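PDB 3HZ7: UPF0033 domain-containing protein from Desulfitobacterium hafniense, which is of unknown function but, as a SirA-like N-terminal domain of the TusA family, may take part in sulfur transfer. Local coordinates for residues A28-R42 and E60-E74. Sequence-based numbering, arbitrary orientation.
Sequences AGGVVTVLVDNDISR and EKDNGVIEVTIVAGE
The carboxylates of D39 and E60 approach each other across the contact with their planes 70° apart, D39 OD2 lying 3.9 Å from E60 OE2. At the guanidinium edge of R42, in its plane, sits the D39 carboxylate: NH1 donates to the anti lone pair of OD2 at 2.6 Å, a salt bridge that probably offsets the repulsion between the two like charges, while Y58 makes a cation-pi contact with the same arginine. Replacing D39 with an alanine would probably cost the R42 guanidinium its salt bridge and leave it held less firmly, with the Y58 contact remaining. The R42 CG methylene, turned anti to the backbone N (chi1 -176°), packs 3.5 Å from V68 CG2 and also against I66 CG2; I66 CD1 meanwhile reaches the backbone of N38, whose OD1 caps the helix by accepting from S41 N. Strands 31-36 and 66-71 are the antiparallel central pair of the TusA-like alpha/beta fold, joined by pairs of backbone hydrogen bonds at V32–I70, V34–V68 and V36–I66. The valines and isoleucines of these pairs line the face covered by helices 13-23 and 39-52. On the other face, L35 CD2 lies alongside the E67 side chain, 3.5 Å from OE1, which K61 NZ meets in a salt bridge whose hydrogen bond is weak; T33 OG1 is hydrogen-bonded to T3 OG1 and I2 O. Beyond V31, G30 O accepts two hydrogen bonds, from A72 N at 2.7 Å and from G73 N at 3.2 Å.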
loop_
_atom_site.group_PDB
_atom_site.type_symbol
_atom_site.label_atom_id
_atom_site.label_comp_id
_atom_site.label_asym_id
_atom_site.label_seq_id
_atom_site.Cartn_x
_atom_site.Cartn_y
_atom_site.Cartn_z
ATOM N N ALA A 28 2.863 12.976 -11.532
ATOM C CA ALA A 28 2.548 11.942 -12.526
ATOM C C ALA A 28 1.790 10.731 -11.919
ATOM O O ALA A 28 1.141 9.948 -12.610
ATOM C CB ALA A 28 3.840 11.479 -13.196
ATOM N N GLY A 29 1.826 10.576 -10.616
ATOM C CA GLY A 29 1.104 9.424 -10.112
ATOM C C GLY A 29 1.714 8.105 -10.550
ATOM O O GLY A 29 2.751 8.036 -11.222
ATOM N N GLY A 30 1.029 7.044 -10.199
ATOM C CA GLY A 30 1.525 5.721 -10.474
ATOM C C GLY A 30 0.841 4.750 -9.536
ATOM O O GLY A 30 -0.221 5.072 -8.944
ATOM N N VAL A 31 1.469 3.596 -9.353
ATOM C CA VAL A 31 0.868 2.538 -8.550
ATOM C C VAL A 31 1.819 2.004 -7.515
ATOM O O VAL A 31 2.962 1.715 -7.858
ATOM C CB VAL A 31 0.451 1.359 -9.465
ATOM C CG1 VAL A 31 -0.281 0.316 -8.618
ATOM C CG2 VAL A 31 -0.463 1.859 -10.649
ATOM N N VAL A 32 1.363 1.872 -6.252
ATOM C CA VAL A 32 2.236 1.307 -5.232
ATOM C C VAL A 32 1.495 0.121 -4.655
ATOM O O VAL A 32 0.379 0.259 -4.111
ATOM C CB VAL A 32 2.598 2.343 -4.086
ATOM C CG1 VAL A 32 3.492 1.652 -2.990
ATOM C CG2 VAL A 32 3.344 3.621 -4.696
ATOM N N THR A 33 2.059 -1.060 -4.781
ATOM C CA THR A 33 1.405 -2.237 -4.174
ATOM C C THR A 33 2.266 -2.583 -2.969
ATOM O O THR A 33 3.511 -2.426 -3.018
ATOM C CB THR A 33 1.338 -3.440 -5.064
ATOM O OG1 THR A 33 2.349 -3.353 -6.027
ATOM C CG2 THR A 33 0.119 -3.452 -5.793
ATOM N N VAL A 34 1.603 -3.042 -1.906
ATOM C CA VAL A 34 2.294 -3.396 -0.674
ATOM C C VAL A 34 1.885 -4.778 -0.201
ATOM O O VAL A 34 0.690 -5.067 -0.102
ATOM C CB VAL A 34 1.922 -2.403 0.450
ATOM C CG1 VAL A 34 2.928 -2.552 1.677
ATOM C CG2 VAL A 34 1.823 -0.995 -0.119
ATOM N N LEU A 35 2.852 -5.621 0.091
ATOM C CA LEU A 35 2.540 -6.940 0.643
ATOM C C LEU A 35 2.574 -6.896 2.205
ATOM O O LEU A 35 3.624 -6.519 2.822
ATOM C CB LEU A 35 3.532 -7.979 0.119
ATOM C CG LEU A 35 3.735 -8.034 -1.403
ATOM C CD1 LEU A 35 4.800 -9.136 -1.767
ATOM C CD2 LEU A 35 2.383 -8.377 -2.070
ATOM N N VAL A 36 1.437 -7.197 2.837
ATOM C CA VAL A 36 1.365 -7.261 4.322
ATOM C C VAL A 36 0.774 -8.598 4.799
ATOM O O VAL A 36 0.163 -9.356 4.033
ATOM C CB VAL A 36 0.621 -6.059 4.982
ATOM C CG1 VAL A 36 1.423 -4.804 4.709
ATOM C CG2 VAL A 36 -0.893 -5.909 4.452
ATOM N N ASP A 37 1.061 -8.943 6.055
ATOM C CA ASP A 37 0.596 -10.213 6.588
ATOM C C ASP A 37 -0.481 -10.104 7.662
ATOM O O ASP A 37 -0.602 -11.008 8.476
ATOM C CB ASP A 37 1.783 -11.009 7.126
ATOM C CG ASP A 37 2.488 -10.308 8.302
ATOM O OD1 ASP A 37 1.848 -9.526 9.040
ATOM O OD2 ASP A 37 3.702 -10.572 8.494
ATOM N N ASN A 38 -1.248 -9.022 7.700
ATOM C CA ASN A 38 -2.310 -8.955 8.709
ATOM C C ASN A 38 -3.289 -7.898 8.248
ATOM O O ASN A 38 -2.901 -6.945 7.576
ATOM C CB ASN A 38 -1.710 -8.634 10.135
ATOM C CG ASN A 38 -1.080 -7.265 10.201
ATOM O OD1 ASN A 38 -1.773 -6.277 10.319
ATOM N ND2 ASN A 38 0.238 -7.198 10.075
ATOM N N ASP A 39 -4.558 -8.080 8.615
ATOM C CA ASP A 39 -5.658 -7.198 8.226
ATOM C C ASP A 39 -5.566 -5.800 8.734
ATOM O O ASP A 39 -6.085 -4.855 8.131
ATOM C CB ASP A 39 -6.985 -7.773 8.720
ATOM C CG ASP A 39 -7.680 -8.576 7.688
ATOM O OD1 ASP A 39 -7.381 -9.795 7.569
ATOM O OD2 ASP A 39 -8.535 -7.953 6.992
ATOM N N ILE A 40 -4.957 -5.685 9.905
ATOM C CA ILE A 40 -4.782 -4.408 10.542
ATOM C C ILE A 40 -3.922 -3.508 9.655
ATOM O O ILE A 40 -4.217 -2.336 9.466
ATOM C CB ILE A 40 -4.092 -4.592 11.928
ATOM C CG1 ILE A 40 -5.007 -5.418 12.859
ATOM C CG2 ILE A 40 -3.805 -3.213 12.546
ATOM C CD1 ILE A 40 -6.206 -4.621 13.362
ATOM N N SER A 41 -2.863 -4.065 9.105
ATOM C CA SER A 41 -1.988 -3.273 8.238
ATOM C C SER A 41 -2.748 -2.827 6.995
ATOM O O SER A 41 -2.640 -1.651 6.561
ATOM C CB SER A 41 -0.756 -4.090 7.831
ATOM O OG SER A 41 0.067 -4.333 8.960
ATOM N N ARG A 42 -3.544 -3.756 6.443
ATOM C CA ARG A 42 -4.326 -3.473 5.237
ATOM C C ARG A 42 -5.239 -2.284 5.525
ATOM O O ARG A 42 -5.316 -1.295 4.753
ATOM C CB ARG A 42 -5.107 -4.745 4.845
ATOM C CG ARG A 42 -5.892 -4.627 3.536
ATOM C CD ARG A 42 -7.321 -4.084 3.790
ATOM N NE ARG A 42 -7.943 -4.990 4.745
ATOM C CZ ARG A 42 -9.115 -4.812 5.345
ATOM N NH1 ARG A 42 -9.536 -5.730 6.207
ATOM N NH2 ARG A 42 -9.856 -3.748 5.082
ATOM N N GLU A 60 -6.568 -10.856 -0.781
ATOM C CA GLU A 60 -5.984 -11.814 0.161
ATOM C C GLU A 60 -5.503 -13.013 -0.619
ATOM O O GLU A 60 -6.313 -13.808 -1.070
ATOM C CB GLU A 60 -7.035 -12.219 1.221
ATOM C CG GLU A 60 -7.248 -11.129 2.319
ATOM C CD GLU A 60 -8.623 -11.180 3.026
ATOM O OE1 GLU A 60 -9.433 -12.097 2.725
ATOM O OE2 GLU A 60 -8.887 -10.296 3.883
ATOM N N LYS A 61 -4.183 -13.138 -0.762
ATOM C CA LYS A 61 -3.570 -14.212 -1.529
ATOM C C LYS A 61 -3.257 -15.462 -0.708
ATOM O O LYS A 61 -3.713 -15.620 0.439
ATOM C CB LYS A 61 -2.277 -13.718 -2.194
ATOM C CG LYS A 61 -2.413 -12.424 -3.005
ATOM C CD LYS A 61 -1.045 -11.784 -3.240
ATOM C CE LYS A 61 -0.706 -11.704 -4.706
ATOM N NZ LYS A 61 -1.722 -10.865 -5.424
ATOM N N ASP A 62 -2.473 -16.352 -1.312
ATOM C CA ASP A 62 -2.093 -17.593 -0.656
ATOM C C ASP A 62 -1.005 -17.419 0.395
ATOM O O ASP A 62 -0.095 -16.578 0.271
ATOM C CB ASP A 62 -1.656 -18.631 -1.690
ATOM C CG ASP A 62 -2.837 -19.419 -2.256
ATOM O OD1 ASP A 62 -2.632 -20.182 -3.232
ATOM O OD2 ASP A 62 -3.968 -19.270 -1.716
ATOM N N ASN A 63 -1.140 -18.224 1.443
ATOM C CA ASN A 63 -0.218 -18.252 2.569
ATOM C C ASN A 63 -0.344 -17.002 3.416
ATOM O O ASN A 63 0.626 -16.552 3.997
ATOM C CB ASN A 63 1.222 -18.443 2.064
ATOM C CG ASN A 63 2.222 -18.732 3.195
ATOM O OD1 ASN A 63 1.905 -19.419 4.189
ATOM N ND2 ASN A 63 3.449 -18.223 3.034
ATOM N N GLY A 64 -1.560 -16.460 3.486
ATOM C CA GLY A 64 -1.820 -15.264 4.274
ATOM C C GLY A 64 -1.319 -13.900 3.770
ATOM O O GLY A 64 -1.473 -12.896 4.484
ATOM N N VAL A 65 -0.711 -13.836 2.586
ATOM C CA VAL A 65 -0.233 -12.549 2.083
ATOM C C VAL A 65 -1.381 -11.663 1.616
ATOM O O VAL A 65 -2.245 -12.092 0.811
ATOM C CB VAL A 65 0.732 -12.691 0.875
ATOM C CG1 VAL A 65 1.068 -11.291 0.281
ATOM C CG2 VAL A 65 2.049 -13.375 1.318
ATOM N N ILE A 66 -1.419 -10.452 2.135
ATOM C CA ILE A 66 -2.397 -9.499 1.683
ATOM C C ILE A 66 -1.705 -8.459 0.760
ATOM O O ILE A 66 -0.675 -7.827 1.122
ATOM C CB ILE A 66 -3.083 -8.826 2.851
ATOM C CG1 ILE A 66 -3.758 -9.904 3.737
ATOM C CG2 ILE A 66 -4.086 -7.855 2.330
ATOM C CD1 ILE A 66 -4.171 -9.433 5.085
ATOM N N GLU A 67 -2.234 -8.297 -0.456
ATOM C CA GLU A 67 -1.658 -7.304 -1.345
ATOM C C GLU A 67 -2.594 -6.129 -1.419
ATOM O O GLU A 67 -3.759 -6.289 -1.742
ATOM C CB GLU A 67 -1.402 -7.899 -2.728
ATOM C CG GLU A 67 -0.663 -6.934 -3.616
ATOM C CD GLU A 67 0.027 -7.587 -4.811
ATOM O OE1 GLU A 67 0.226 -8.812 -4.823
ATOM O OE2 GLU A 67 0.401 -6.856 -5.741
ATOM N N VAL A 68 -2.094 -4.941 -1.059
ATOM C CA VAL A 68 -2.888 -3.721 -1.098
ATOM C C VAL A 68 -2.292 -2.884 -2.239
ATOM O O VAL A 68 -1.097 -2.542 -2.244
ATOM C CB VAL A 68 -2.780 -2.942 0.271
ATOM C CG1 VAL A 68 -3.672 -1.725 0.298
ATOM C CG2 VAL A 68 -3.150 -3.893 1.423
ATOM N N THR A 69 -3.122 -2.535 -3.194
ATOM C CA THR A 69 -2.660 -1.752 -4.336
ATOM C C THR A 69 -3.193 -0.324 -4.249
ATOM O O THR A 69 -4.416 -0.107 -4.082
ATOM C CB THR A 69 -3.098 -2.458 -5.621
ATOM O OG1 THR A 69 -2.567 -3.788 -5.586
ATOM C CG2 THR A 69 -2.592 -1.711 -6.876
ATOM N N ILE A 70 -2.285 0.657 -4.316
ATOM C CA ILE A 70 -2.703 2.041 -4.212
ATOM C C ILE A 70 -2.345 2.760 -5.475
ATOM O O ILE A 70 -1.188 2.717 -5.928
ATOM C CB ILE A 70 -2.030 2.766 -2.979
ATOM C CG1 ILE A 70 -2.279 1.924 -1.732
ATOM C CG2 ILE A 70 -2.513 4.239 -2.900
ATOM C CD1 ILE A 70 -1.629 2.427 -0.353
ATOM N N VAL A 71 -3.334 3.471 -6.019
ATOM C CA VAL A 71 -3.158 4.187 -7.266
ATOM C C VAL A 71 -3.225 5.698 -7.089
ATOM O O VAL A 71 -4.155 6.215 -6.466
ATOM C CB VAL A 71 -4.250 3.781 -8.326
ATOM C CG1 VAL A 71 -4.011 4.549 -9.599
ATOM C CG2 VAL A 71 -4.203 2.294 -8.605
ATOM N N ALA A 72 -2.240 6.378 -7.682
ATOM C CA ALA A 72 -2.110 7.826 -7.664
ATOM C C ALA A 72 -2.415 8.305 -9.070
ATOM O O ALA A 72 -3.015 9.390 -9.259
ATOM C CB ALA A 72 -0.667 8.222 -7.230
ATOM N N GLY A 73 -2.038 7.521 -10.068
ATOM C CA GLY A 73 -2.373 7.908 -11.419
ATOM C C GLY A 73 -1.924 7.057 -12.602
ATOM O O GLY A 73 -2.296 7.372 -13.742
ATOM N N GLU A 74 -1.164 5.987 -12.371
ATOM C CA GLU A 74 -0.630 5.200 -13.480
ATOM C C GLU A 74 -1.738 4.828 -14.464
ATOM O O GLU A 74 -2.311 5.704 -15.135
ATOM C CB GLU A 74 0.106 3.944 -12.976
ATOM C CG GLU A 74 1.298 3.438 -13.865
ATOM C CD GLU A 74 2.363 2.529 -13.102
ATOM O OE1 GLU A 74 3.107 2.988 -12.180
ATOM O OE2 GLU A 74 2.451 1.325 -13.441
#